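Local atomic coordinates of TerD domain-containing protein (Streptomyces avermitilis, PDB entry 2QNG), a protein that is of unknown function but binds calcium ions and belongs to the CAPAB/TerDEXZ family of TerD-domain proteins. Residues A[30-36]-A[136-142]; A[38-42]-A[88-92]; A[54-60]-A[110-116]; A[118-122]-A[156-160]. All coordinates share one frame; numbering follows the deposited sequence.

From the N terminus, 30-36 opens interaction 1, which closes only at 136-142 and pairs two inner strands of one antiparallel sheet. The same strand, 33-40, runs on into interaction 2, where 38-42 meets the loop 88-92 between two calcium ions; the span it closes, 38 to 92, lies wholly within that of interaction 1. Interaction 3, 54-60 with 110-116, also nests there, but its span crosses that of interaction 2; it pairs strands of the second sheet. Strand 111-120 continues into interaction 4, whose span, 118-122 to 156-160, crosses that of interaction 1. Interactions 1 and 3 touch where Leu35 and Met139 pack on Val116, joining the two sheets.

Interaction 1: A[30-36]-A[136-142]; sequences IRKVELA and GLRMREG
Leu137, early in strand 135-141, touches Leu35 only loosely, CD1 to CD1, and brings its CA against Ala36 O. Arg138 then forms a hydrogen-bonded antiparallel pair with Ala36: Ala36 N donates to Arg138 O at 2.8 Å, an almost straight bond. On the face that carries Glu34, the Arg138 chain turns at its third torsion (65°), which brings NH2 to Glu34 OE2 at 3.2 Å, on the syn side of that oxygen. Met139, a selenomethionine, points to the other face, where its CG lies against Leu35 CD1. Arg140 pairs with Glu34 through the backbone and again through the side chains. Its extended chain runs beside that of Glu34, and NE and NH2 both reach Glu34 OE1, each at 3.0 Å, with the carboxylate and guanidinium planes turned 71° apart. Arg138 NH2 lies over the centre of the Arg140 guanidinium. Beyond the last paired residues, Glu141 stretches out, CG anti to the backbone N (chi1 171°), and its OE2 accepts from Arg31 N at 2.8 Å and more loosely from Lys32 N, both above the same face of the carboxylate. One glutamate thus holds two stacked guanidinium groups, one on each carboxylate oxygen, and its charge would probably be balanced by them, while a second takes up the amides of the incoming loop.

Interaction 2: A[38-42]-A[88-92]; sequences KWDPS and SKDGK. With CA (calcium ion), chain B; CA (calcium ion), chain C.
Trp39 and Gly91 meet most directly through a shared calcium ion, which Trp39 O and Gly91 O each bind at 2.4 Å. Two waters lie at the same ion, one of them also donating to Asp40 OD1, and Gly93 and Asp97 supply the remaining protein ligands. A second calcium ion takes Ser88 O at 2.3 Å, together with Asp50, Leu51, Asp52 and Glu98.

The Trp39 indole, its CG set between the backbone N and the carbonyl carbon (chi1 66°), lies under Gly91, whose CA sits over one face as a CH-pi contact 3.6 Å from the centroid of the five-membered ring. Ser88 O reaches the ring's edge, 3.6 Å from Trp39 CH2. The indole NE1 finds its polar partner in Thr49. Farther out, Pro41 CG rests on Lys92 CG at 3.7 Å.

Hydrogen bonds inside 88-92 shape the loop: Ser88 OG accepts from Gly91 N at 2.8 Å and from Asp90 N, an ST motif and an ST turn, and Asp90 OD1 accepts from Lys92 N in an Asx turn. A water bridges Asp90 O and Ser42 N across the contact. With no direct hydrogen bond between the segments, their polar union rests on calcium and water, and the ion lets the carbonyl oxygens of Trp39 and Gly91, both acceptors, lie close together.

Interaction 3: A[54-60]-A[110-116]; sequences VAATFLA and RYARVVV
Ala56 and Val115 exchange two backbone hydrogen bonds, Ala56 N to Val115 O and Val115 N to Ala56 O, each 2.9 Å. Phe58 N donates to Arg113 O, but Phe58 O accepts from Ala112 N at 3.0 Å, so Ala112 and Arg113 both oppose Phe58 in a classic beta bulge. Ala60 N to Arg110 O, 2.8 Å, closes the ladder.

With CG anti to the carbonyl carbon (chi1 -57°), the Phe58 ring turns an edge to Arg113 O and brings CE2 to Val115 CG2 at 3.7 Å. Arg113 NH1 stands over one ring face, a long and at most weak cation-pi contact, while Val115 CG2 lies over the guanidinium's centre; the charge is matched by Glu164. A serine in place of Phe58 would probably open a gap beside Val115 CG2 and remove the ring face below Arg113 NH1. Tyr111 receives Leu59 CD2 at its CE1, 3.8 Å away, and Arg110 CG over its ring.

The two strands run antiparallel, their short segments at 163°, as neighbours in one sheet, with 69-71 beyond the first and 159-167 beyond the second. Ala55, Val114 and Val116 face strand 98-102 of the other sheet, with Ala55 and Thr57 touching strand 82-86.

Interaction 4: A[118-122]-A[156-160]; sequences VVIQQ and GSTAA
Gln122 and Thr158 cross at about a right angle, the flat amide meeting the methyl side of the threonine. Gln122 NE2 comes within 3.6 Å of Thr158 CB, and the amide carbon CD lies 3.7 Å from Thr158 CG2. The chain reaches this place by folding back at its second torsion (-61°), which lets NE2 donate to Ile120 O at 2.9 Å. That bond is straight at hydrogen (162°) yet arrives well above the carbonyl plane, and NE2 has a further acceptor in Arg127 O. A leucine replacing Gln122 would probably leave Ile120 O and Arg127 O without this donor and free the turn after the strand to shift. Thr158 keeps its hydroxyl, held between the backbone N and the carbonyl carbon (chi1 52°), for Ser184 O.

Ile120 leans over the Thr158 carbonyl, CB 3.4 Å from Thr158 O, while Ile120 N donates to the same oxygen at 2.9 Å. Val119 CG1 packs on Ala159 CB at 3.9 Å on one face of the sheet, with Phe189 of helix 186-192 touching both side chains. Val118 and Ala160, side chains on the other face, form a hydrogen-bonded pair, Val118 N to Ala160 O at 2.8 Å.

The arrangement is an antiparallel ladder between strands 111-120 and 159-167, ending at a classic beta bulge where Thr158 and Ala159 both face Tyr182, close to the calcium ligands Leu51 and Asp52.

Interaction 1: A[30-36]-A[136-142]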
loop_
_atom_site.group_PDB
_atom_site.type_symbol
_atom_site.label_atom_id
_atom_site.label_comp_id
_atom_site.label_asym_id
_atom_site.label_seq_id
_atom_site.Cartn_x
_atom_site.Cartn_y
_atom_site.Cartn_z
ATOM N N ILE A 30 -11.324 -2.244 -13.300
ATOM C CA ILE A 30 -9.908 -1.894 -13.138
ATOM C C ILE A 30 -9.026 -3.055 -13.625
ATOM O O ILE A 30 -9.235 -4.194 -13.208
ATOM C CB ILE A 30 -9.592 -1.571 -11.642
ATOM C CG1 ILE A 30 -10.470 -0.423 -11.100
ATOM C CG2 ILE A 30 -8.114 -1.259 -11.451
ATOM C CD1 ILE A 30 -10.385 0.897 -11.895
ATOM N N ARG A 31 -8.024 -2.770 -14.466
ATOM C CA ARG A 31 -7.142 -3.825 -14.996
ATOM C C ARG A 31 -5.702 -3.785 -14.445
ATOM O O ARG A 31 -5.060 -4.819 -14.279
ATOM C CB ARG A 31 -7.062 -3.769 -16.534
ATOM C CG ARG A 31 -8.379 -3.766 -17.305
ATOM C CD ARG A 31 -8.875 -5.138 -17.536
ATOM N NE ARG A 31 -10.160 -5.143 -18.240
ATOM C CZ ARG A 31 -10.310 -5.158 -19.564
ATOM N NH1 ARG A 31 -9.257 -5.173 -20.377
ATOM N NH2 ARG A 31 -11.530 -5.172 -20.069
ATOM N N LYS A 32 -5.181 -2.588 -14.213
ATOM C CA LYS A 32 -3.796 -2.412 -13.778
ATOM C C LYS A 32 -3.747 -1.125 -12.990
ATOM O O LYS A 32 -4.282 -0.099 -13.432
ATOM C CB LYS A 32 -2.879 -2.286 -14.984
ATOM C CG LYS A 32 -1.408 -2.208 -14.649
ATOM C CD LYS A 32 -0.575 -2.268 -15.905
ATOM C CE LYS A 32 0.870 -1.961 -15.606
ATOM N NZ LYS A 32 1.696 -1.935 -16.841
ATOM N N VAL A 33 -3.077 -1.174 -11.842
ATOM C CA VAL A 33 -3.020 -0.044 -10.904
ATOM C C VAL A 33 -1.558 0.255 -10.601
ATOM O O VAL A 33 -0.736 -0.659 -10.472
ATOM C CB VAL A 33 -3.765 -0.390 -9.566
ATOM C CG1 VAL A 33 -3.594 0.653 -8.459
ATOM C CG2 VAL A 33 -5.230 -0.602 -9.852
ATOM N N GLU A 34 -1.260 1.536 -10.469
ATOM C CA GLU A 34 0.027 1.962 -9.941
ATOM C C GLU A 34 -0.252 2.720 -8.661
ATOM O O GLU A 34 -1.077 3.623 -8.663
ATOM C CB GLU A 34 0.724 2.866 -10.953
ATOM C CG GLU A 34 2.120 3.424 -10.596
ATOM C CD GLU A 34 2.396 4.757 -11.341
ATOM O OE1 GLU A 34 2.339 4.692 -12.602
ATOM O OE2 GLU A 34 2.595 5.834 -10.674
ATOM N N LEU A 35 0.409 2.340 -7.570
ATOM C CA LEU A 35 0.324 3.108 -6.333
ATOM C C LEU A 35 1.692 3.768 -6.118
ATOM O O LEU A 35 2.698 3.078 -6.062
ATOM C CB LEU A 35 -0.012 2.169 -5.165
ATOM C CG LEU A 35 0.077 2.762 -3.757
ATOM C CD1 LEU A 35 -0.681 4.071 -3.499
ATOM C CD2 LEU A 35 -0.380 1.710 -2.758
ATOM N N ALA A 36 1.719 5.095 -5.998
ATOM C CA ALA A 36 2.978 5.806 -5.787
ATOM C C ALA A 36 2.920 6.569 -4.472
ATOM O O ALA A 36 1.858 7.091 -4.124
ATOM C CB ALA A 36 3.207 6.772 -6.945
ATOM N N GLY A 136 2.649 11.822 0.646
ATOM C CA GLY A 136 1.595 11.867 -0.367
ATOM C C GLY A 136 1.490 10.536 -1.044
ATOM O O GLY A 136 2.481 9.783 -1.120
ATOM N N LEU A 137 0.298 10.259 -1.564
ATOM C CA LEU A 137 0.106 9.073 -2.382
ATOM C C LEU A 137 -0.735 9.402 -3.599
ATOM O O LEU A 137 -1.576 10.301 -3.558
ATOM C CB LEU A 137 -0.538 7.934 -1.563
ATOM C CG LEU A 137 -2.003 8.059 -1.178
ATOM C CD1 LEU A 137 -2.934 7.499 -2.280
ATOM C CD2 LEU A 137 -2.246 7.321 0.118
ATOM N N ARG A 138 -0.554 8.605 -4.646
ATOM C CA ARG A 138 -1.395 8.667 -5.841
ATOM C C ARG A 138 -1.619 7.255 -6.334
ATOM O O ARG A 138 -0.682 6.479 -6.431
ATOM C CB ARG A 138 -0.712 9.483 -6.956
ATOM C CG ARG A 138 -1.566 9.677 -8.216
ATOM C CD ARG A 138 -0.739 10.328 -9.336
ATOM N NE ARG A 138 0.352 9.454 -9.798
ATOM C CZ ARG A 138 1.246 9.822 -10.720
ATOM N NH1 ARG A 138 1.167 11.030 -11.247
ATOM N NH2 ARG A 138 2.206 8.993 -11.102
HETATM N N MSE A 139 -2.853 6.965 -6.683
HETATM C CA MSE A 139 -3.159 5.698 -7.323
HETATM C C MSE A 139 -3.781 5.982 -8.665
HETATM O O MSE A 139 -4.640 6.849 -8.773
HETATM C CB MSE A 139 -4.112 4.859 -6.490
HETATM C CG MSE A 139 -3.403 3.898 -5.595
HETATM SE SE MSE A 139 -4.602 2.824 -4.532
HETATM C CE MSE A 139 -5.314 4.266 -3.459
ATOM N N ARG A 140 -3.314 5.249 -9.679
ATOM C CA ARG A 140 -3.912 5.418 -10.987
ATOM C C ARG A 140 -4.011 4.118 -11.768
ATOM O O ARG A 140 -3.374 3.101 -11.441
ATOM C CB ARG A 140 -3.169 6.467 -11.788
ATOM C CG ARG A 140 -1.782 6.053 -12.114
ATOM C CD ARG A 140 -1.105 7.122 -12.910
ATOM N NE ARG A 140 0.206 6.684 -13.364
ATOM C CZ ARG A 140 0.988 7.409 -14.161
ATOM N NH1 ARG A 140 0.592 8.611 -14.573
ATOM N NH2 ARG A 140 2.164 6.933 -14.537
ATOM N N GLU A 141 -4.915 4.160 -12.742
ATOM C CA GLU A 141 -5.031 3.098 -13.723
ATOM C C GLU A 141 -4.650 3.693 -15.050
ATOM O O GLU A 141 -5.343 4.586 -15.541
ATOM C CB GLU A 141 -6.421 2.532 -13.860
ATOM C CG GLU A 141 -6.368 1.607 -15.099
ATOM C CD GLU A 141 -7.455 0.630 -15.205
ATOM O OE1 GLU A 141 -8.601 0.987 -14.864
ATOM O OE2 GLU A 141 -7.125 -0.470 -15.691
ATOM N N GLY A 142 -3.551 3.232 -15.635
ATOM C CA GLY A 142 -3.019 3.925 -16.799
ATOM C C GLY A 142 -2.736 5.367 -16.409
ATOM O O GLY A 142 -2.020 5.649 -15.443
HETATM O O HOH W 1 -1.538 1.363 -14.558
HETATM O O HOH W 2 0.267 6.612 -9.249
HETATM O O HOH W 3 -0.063 4.237 -14.399
#

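Interaction 2: A[38-42]-A[88-92]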
loop_
_atom_site.group_PDB
_atom_site.type_symbol
_atom_site.label_atom_id
_atom_site.label_comp_id
_atom_site.label_asym_id
_atom_site.label_seq_id
_atom_site.Cartn_x
_atom_site.Cartn_y
_atom_site.Cartn_z
ATOM N N LYS A 38 5.222 9.354 -1.853
ATOM C CA LYS A 38 6.327 10.303 -1.737
ATOM C C LYS A 38 6.381 10.872 -0.331
ATOM O O LYS A 38 5.365 10.910 0.379
ATOM C CB LYS A 38 6.185 11.455 -2.747
ATOM C CG LYS A 38 5.171 12.530 -2.327
ATOM C CD LYS A 38 4.637 13.333 -3.511
ATOM C CE LYS A 38 5.593 14.399 -3.980
ATOM N NZ LYS A 38 5.388 14.712 -5.438
ATOM N N TRP A 39 7.570 11.307 0.064
ATOM C CA TRP A 39 7.770 12.037 1.304
ATOM C C TRP A 39 9.107 12.747 1.223
ATOM O O TRP A 39 9.910 12.510 0.304
ATOM C CB TRP A 39 7.682 11.127 2.546
ATOM C CG TRP A 39 8.751 10.101 2.665
ATOM C CD1 TRP A 39 9.854 10.167 3.477
ATOM C CD2 TRP A 39 8.852 8.845 1.955
ATOM N NE1 TRP A 39 10.618 9.020 3.345
ATOM C CE2 TRP A 39 10.014 8.190 2.426
ATOM C CE3 TRP A 39 8.043 8.181 1.031
ATOM C CZ2 TRP A 39 10.410 6.935 1.960
ATOM C CZ3 TRP A 39 8.436 6.926 0.564
ATOM C CH2 TRP A 39 9.615 6.317 1.022
ATOM N N ASP A 40 9.338 13.638 2.180
ATOM C CA ASP A 40 10.601 14.356 2.290
ATOM C C ASP A 40 11.413 13.757 3.439
ATOM O O ASP A 40 10.849 13.218 4.395
ATOM C CB ASP A 40 10.334 15.836 2.551
ATOM C CG ASP A 40 9.714 16.557 1.354
ATOM O OD1 ASP A 40 9.799 16.040 0.206
ATOM O OD2 ASP A 40 9.139 17.656 1.553
ATOM N N PRO A 41 12.748 13.810 3.342
ATOM C CA PRO A 41 13.569 13.168 4.373
ATOM C C PRO A 41 13.491 13.833 5.742
ATOM O O PRO A 41 13.147 15.017 5.845
ATOM C CB PRO A 41 15.005 13.284 3.830
ATOM C CG PRO A 41 14.951 14.121 2.662
ATOM C CD PRO A 41 13.544 14.370 2.244
ATOM N N SER A 42 13.846 13.053 6.760
ATOM C CA SER A 42 14.078 13.599 8.088
ATOM C C SER A 42 15.211 14.603 8.035
ATOM O O SER A 42 16.097 14.480 7.199
ATOM C CB SER A 42 14.579 12.505 9.026
ATOM O OG SER A 42 13.610 11.510 9.211
ATOM N N SER A 88 12.441 3.508 -1.582
ATOM C CA SER A 88 13.348 4.461 -0.948
ATOM C C SER A 88 13.351 4.175 0.532
ATOM O O SER A 88 12.295 3.919 1.118
ATOM C CB SER A 88 12.821 5.879 -1.142
ATOM O OG SER A 88 13.647 6.807 -0.466
ATOM N N LYS A 89 14.523 4.253 1.151
ATOM C CA LYS A 89 14.626 4.060 2.599
ATOM C C LYS A 89 14.755 5.365 3.350
ATOM O O LYS A 89 14.911 5.369 4.563
ATOM C CB LYS A 89 15.755 3.072 2.943
ATOM C CG LYS A 89 15.465 1.680 2.337
ATOM C CD LYS A 89 16.164 0.533 3.002
ATOM C CE LYS A 89 15.781 -0.791 2.340
ATOM N NZ LYS A 89 16.014 -0.818 0.852
ATOM N N ASP A 90 14.676 6.491 2.637
ATOM C CA ASP A 90 14.890 7.779 3.303
ATOM C C ASP A 90 14.105 8.942 2.719
ATOM O O ASP A 90 14.108 10.016 3.295
ATOM C CB ASP A 90 16.384 8.122 3.406
ATOM C CG ASP A 90 17.079 8.097 2.051
ATOM O OD1 ASP A 90 16.386 8.314 1.023
ATOM O OD2 ASP A 90 18.322 7.877 2.036
ATOM N N GLY A 91 13.407 8.721 1.599
ATOM C CA GLY A 91 12.658 9.798 0.999
ATOM C C GLY A 91 13.503 10.790 0.204
ATOM O O GLY A 91 12.954 11.729 -0.374
ATOM N N LYS A 92 14.816 10.591 0.156
ATOM C CA LYS A 92 15.674 11.542 -0.578
ATOM C C LYS A 92 15.432 11.403 -2.065
ATOM O O LYS A 92 15.613 10.318 -2.631
ATOM C CB LYS A 92 17.144 11.316 -0.229
ATOM C CG LYS A 92 17.431 11.747 1.184
ATOM C CD LYS A 92 18.837 11.341 1.636
ATOM C CE LYS A 92 19.119 11.857 3.044
ATOM N NZ LYS A 92 20.483 11.506 3.549
HETATM CA CA CA B . 11.104 12.316 -1.722
HETATM CA CA CA C . 10.781 2.316 1.857
HETATM O O HOH W 4 11.621 14.582 -1.180
HETATM O O HOH W 5 14.752 10.406 5.939
HETATM O O HOH W 6 9.355 13.307 -2.941
HETATM O O HOH W 7 12.234 0.601 1.221
#

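Interaction 3: A[54-60]-A[110-116]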
loop_
_atom_site.group_PDB
_atom_site.type_symbol
_atom_site.label_atom_id
_atom_site.label_comp_id
_atom_site.label_asym_id
_atom_site.label_seq_id
_atom_site.Cartn_x
_atom_site.Cartn_y
_atom_site.Cartn_z
ATOM N N VAL A 54 2.972 -1.805 0.768
ATOM C CA VAL A 54 2.742 -3.245 0.894
ATOM C C VAL A 54 1.382 -3.583 0.310
ATOM O O VAL A 54 0.426 -2.808 0.406
ATOM C CB VAL A 54 2.896 -3.759 2.365
ATOM C CG1 VAL A 54 1.994 -3.006 3.264
ATOM C CG2 VAL A 54 2.613 -5.263 2.457
ATOM N N ALA A 55 1.332 -4.738 -0.361
ATOM C CA ALA A 55 0.063 -5.242 -0.889
ATOM C C ALA A 55 -0.190 -6.638 -0.353
ATOM O O ALA A 55 0.756 -7.404 -0.153
ATOM C CB ALA A 55 0.071 -5.250 -2.404
ATOM N N ALA A 56 -1.466 -6.974 -0.180
ATOM C CA ALA A 56 -1.854 -8.303 0.255
ATOM C C ALA A 56 -2.967 -8.806 -0.630
ATOM O O ALA A 56 -3.868 -8.038 -0.983
ATOM C CB ALA A 56 -2.265 -8.313 1.722
ATOM N N THR A 57 -2.890 -10.091 -1.001
ATOM C CA THR A 57 -3.966 -10.733 -1.766
ATOM C C THR A 57 -4.754 -11.650 -0.842
ATOM O O THR A 57 -4.209 -12.184 0.148
ATOM C CB THR A 57 -3.410 -11.557 -2.914
ATOM O OG1 THR A 57 -2.543 -12.527 -2.338
ATOM C CG2 THR A 57 -2.643 -10.633 -3.876
ATOM N N PHE A 58 -6.038 -11.828 -1.172
ATOM C CA PHE A 58 -6.940 -12.673 -0.371
ATOM C C PHE A 58 -7.755 -13.601 -1.251
ATOM O O PHE A 58 -8.149 -13.251 -2.360
ATOM C CB PHE A 58 -7.856 -11.819 0.512
ATOM C CG PHE A 58 -7.098 -10.907 1.418
ATOM C CD1 PHE A 58 -6.789 -11.298 2.722
ATOM C CD2 PHE A 58 -6.639 -9.682 0.942
ATOM C CE1 PHE A 58 -6.018 -10.477 3.526
ATOM C CE2 PHE A 58 -5.883 -8.845 1.752
ATOM C CZ PHE A 58 -5.564 -9.241 3.046
ATOM N N LEU A 59 -8.017 -14.787 -0.722
ATOM C CA LEU A 59 -8.664 -15.833 -1.490
ATOM C C LEU A 59 -10.163 -15.629 -1.499
ATOM O O LEU A 59 -10.743 -15.125 -0.522
ATOM C CB LEU A 59 -8.361 -17.199 -0.863
ATOM C CG LEU A 59 -6.895 -17.643 -0.812
ATOM C CD1 LEU A 59 -6.733 -18.941 -0.044
ATOM C CD2 LEU A 59 -6.314 -17.754 -2.225
ATOM N N ALA A 60 -10.814 -16.063 -2.577
ATOM C CA ALA A 60 -12.274 -16.000 -2.673
ATOM C C ALA A 60 -13.006 -16.573 -1.446
ATOM O O ALA A 60 -14.014 -16.019 -1.010
ATOM C CB ALA A 60 -12.744 -16.684 -3.947
ATOM N N ARG A 110 -8.818 -17.344 -8.207
ATOM C CA ARG A 110 -8.792 -17.713 -6.788
ATOM C C ARG A 110 -8.657 -16.497 -5.862
ATOM O O ARG A 110 -9.025 -16.554 -4.693
ATOM C CB ARG A 110 -7.661 -18.713 -6.512
ATOM C CG ARG A 110 -6.249 -18.122 -6.514
ATOM C CD ARG A 110 -5.190 -19.151 -6.107
ATOM N NE ARG A 110 -4.751 -19.953 -7.246
ATOM C CZ ARG A 110 -3.526 -19.931 -7.766
ATOM N NH1 ARG A 110 -2.584 -19.155 -7.249
ATOM N NH2 ARG A 110 -3.236 -20.707 -8.801
ATOM N N TYR A 111 -8.080 -15.410 -6.388
ATOM C CA TYR A 111 -7.907 -14.171 -5.616
ATOM C C TYR A 111 -9.069 -13.249 -5.873
ATOM O O TYR A 111 -9.333 -12.896 -7.021
ATOM C CB TYR A 111 -6.587 -13.473 -5.976
ATOM C CG TYR A 111 -5.408 -14.380 -5.762
ATOM C CD1 TYR A 111 -5.029 -14.758 -4.470
ATOM C CD2 TYR A 111 -4.699 -14.900 -6.845
ATOM C CE1 TYR A 111 -3.959 -15.619 -4.257
ATOM C CE2 TYR A 111 -3.617 -15.757 -6.650
ATOM C CZ TYR A 111 -3.258 -16.121 -5.350
ATOM O OH TYR A 111 -2.202 -16.986 -5.154
ATOM N N ALA A 112 -9.761 -12.848 -4.816
ATOM C CA ALA A 112 -10.946 -12.039 -4.961
ATOM C C ALA A 112 -10.806 -10.640 -4.410
ATOM O O ALA A 112 -11.660 -9.786 -4.661
ATOM C CB ALA A 112 -12.129 -12.733 -4.290
ATOM N N ARG A 113 -9.721 -10.394 -3.671
ATOM C CA ARG A 113 -9.554 -9.102 -3.027
ATOM C C ARG A 113 -8.084 -8.803 -2.848
ATOM O O ARG A 113 -7.285 -9.701 -2.606
ATOM C CB ARG A 113 -10.276 -9.108 -1.676
ATOM C CG ARG A 113 -10.168 -7.825 -0.859
ATOM C CD ARG A 113 -11.224 -7.820 0.288
ATOM N NE ARG A 113 -11.096 -6.653 1.161
ATOM C CZ ARG A 113 -10.442 -6.654 2.322
ATOM N NH1 ARG A 113 -9.860 -7.761 2.767
ATOM N NH2 ARG A 113 -10.399 -5.540 3.047
ATOM N N VAL A 114 -7.744 -7.529 -3.039
ATOM C CA VAL A 114 -6.378 -7.041 -2.831
ATOM C C VAL A 114 -6.477 -5.782 -1.990
ATOM O O VAL A 114 -7.301 -4.904 -2.278
ATOM C CB VAL A 114 -5.694 -6.694 -4.181
ATOM C CG1 VAL A 114 -4.262 -6.133 -3.950
ATOM C CG2 VAL A 114 -5.627 -7.923 -5.047
ATOM N N VAL A 115 -5.627 -5.693 -0.964
ATOM C CA VAL A 115 -5.547 -4.505 -0.129
ATOM C C VAL A 115 -4.156 -3.914 -0.278
ATOM O O VAL A 115 -3.169 -4.640 -0.282
ATOM C CB VAL A 115 -5.832 -4.824 1.369
ATOM C CG1 VAL A 115 -5.744 -3.551 2.217
ATOM C CG2 VAL A 115 -7.247 -5.415 1.493
ATOM N N VAL A 116 -4.085 -2.602 -0.438
ATOM C CA VAL A 116 -2.805 -1.915 -0.472
ATOM C C VAL A 116 -2.649 -1.014 0.745
ATOM O O VAL A 116 -3.636 -0.520 1.284
ATOM C CB VAL A 116 -2.620 -1.091 -1.777
ATOM C CG1 VAL A 116 -2.415 -2.012 -2.938
ATOM C CG2 VAL A 116 -3.814 -0.190 -2.051
#

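Interaction 4: A[118-122]-A[156-160]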
loop_
_atom_site.group_PDB
_atom_site.type_symbol
_atom_site.label_atom_id
_atom_site.label_comp_id
_atom_site.label_asym_id
_atom_site.label_seq_id
_atom_site.Cartn_x
_atom_site.Cartn_y
_atom_site.Cartn_z
ATOM N N VAL A 118 0.451 1.434 3.364
ATOM C CA VAL A 118 1.712 2.118 3.519
ATOM C C VAL A 118 2.073 2.006 4.992
ATOM O O VAL A 118 1.263 2.372 5.858
ATOM C CB VAL A 118 1.613 3.603 3.104
ATOM C CG1 VAL A 118 2.917 4.353 3.368
ATOM C CG2 VAL A 118 1.204 3.722 1.631
ATOM N N VAL A 119 3.277 1.493 5.270
ATOM C CA VAL A 119 3.782 1.448 6.637
ATOM C C VAL A 119 4.917 2.431 6.820
ATOM O O VAL A 119 5.701 2.645 5.888
ATOM C CB VAL A 119 4.269 0.027 7.014
ATOM C CG1 VAL A 119 3.149 -0.965 6.880
ATOM C CG2 VAL A 119 5.475 -0.426 6.160
ATOM N N ILE A 120 5.029 2.983 8.025
ATOM C CA ILE A 120 6.182 3.766 8.390
ATOM C C ILE A 120 7.062 2.862 9.228
ATOM O O ILE A 120 6.606 2.283 10.222
ATOM C CB ILE A 120 5.794 4.976 9.229
ATOM C CG1 ILE A 120 4.784 5.860 8.491
ATOM C CG2 ILE A 120 7.065 5.763 9.635
ATOM C CD1 ILE A 120 4.092 6.849 9.387
ATOM N N GLN A 121 8.317 2.695 8.819
ATOM C CA GLN A 121 9.236 1.879 9.625
ATOM C C GLN A 121 9.425 2.519 11.000
ATOM O O GLN A 121 9.549 3.740 11.112
ATOM C CB GLN A 121 10.593 1.740 8.937
ATOM C CG GLN A 121 10.526 0.832 7.697
ATOM C CD GLN A 121 10.322 -0.648 8.044
ATOM O OE1 GLN A 121 10.653 -1.092 9.149
ATOM N NE2 GLN A 121 9.747 -1.397 7.120
ATOM N N GLN A 122 9.462 1.670 12.039
ATOM C CA GLN A 122 9.453 2.122 13.441
ATOM C C GLN A 122 10.721 1.775 14.202
ATOM O O GLN A 122 10.911 2.253 15.313
ATOM C CB GLN A 122 8.264 1.489 14.198
ATOM C CG GLN A 122 6.889 1.853 13.650
ATOM C CD GLN A 122 6.637 3.335 13.714
ATOM O OE1 GLN A 122 6.752 3.948 14.779
ATOM N NE2 GLN A 122 6.262 3.921 12.578
ATOM N N GLY A 156 -2.063 10.316 13.374
ATOM C CA GLY A 156 -1.545 9.640 14.540
ATOM C C GLY A 156 -1.188 8.183 14.313
ATOM O O GLY A 156 -0.799 7.513 15.267
ATOM N N SER A 157 -1.307 7.688 13.072
ATOM C CA SER A 157 -1.077 6.281 12.791
ATOM C C SER A 157 0.351 5.983 12.342
ATOM O O SER A 157 1.012 6.864 11.781
ATOM C CB SER A 157 -2.038 5.850 11.675
ATOM O OG SER A 157 -3.400 5.940 12.134
ATOM N N THR A 158 0.777 4.731 12.535
ATOM C CA THR A 158 2.089 4.260 12.087
ATOM C C THR A 158 2.007 3.494 10.759
ATOM O O THR A 158 3.027 3.166 10.173
ATOM C CB THR A 158 2.734 3.386 13.164
ATOM O OG1 THR A 158 1.801 2.374 13.540
ATOM C CG2 THR A 158 3.092 4.250 14.391
ATOM N N ALA A 159 0.793 3.204 10.306
ATOM C CA ALA A 159 0.556 2.497 9.045
ATOM C C ALA A 159 -0.875 2.791 8.625
ATOM O O ALA A 159 -1.703 3.206 9.457
ATOM C CB ALA A 159 0.768 0.993 9.191
ATOM N N ALA A 160 -1.184 2.593 7.348
ATOM C CA ALA A 160 -2.565 2.779 6.897
ATOM C C ALA A 160 -2.842 1.897 5.700
ATOM O O ALA A 160 -1.973 1.755 4.825
ATOM C CB ALA A 160 -2.805 4.261 6.507
#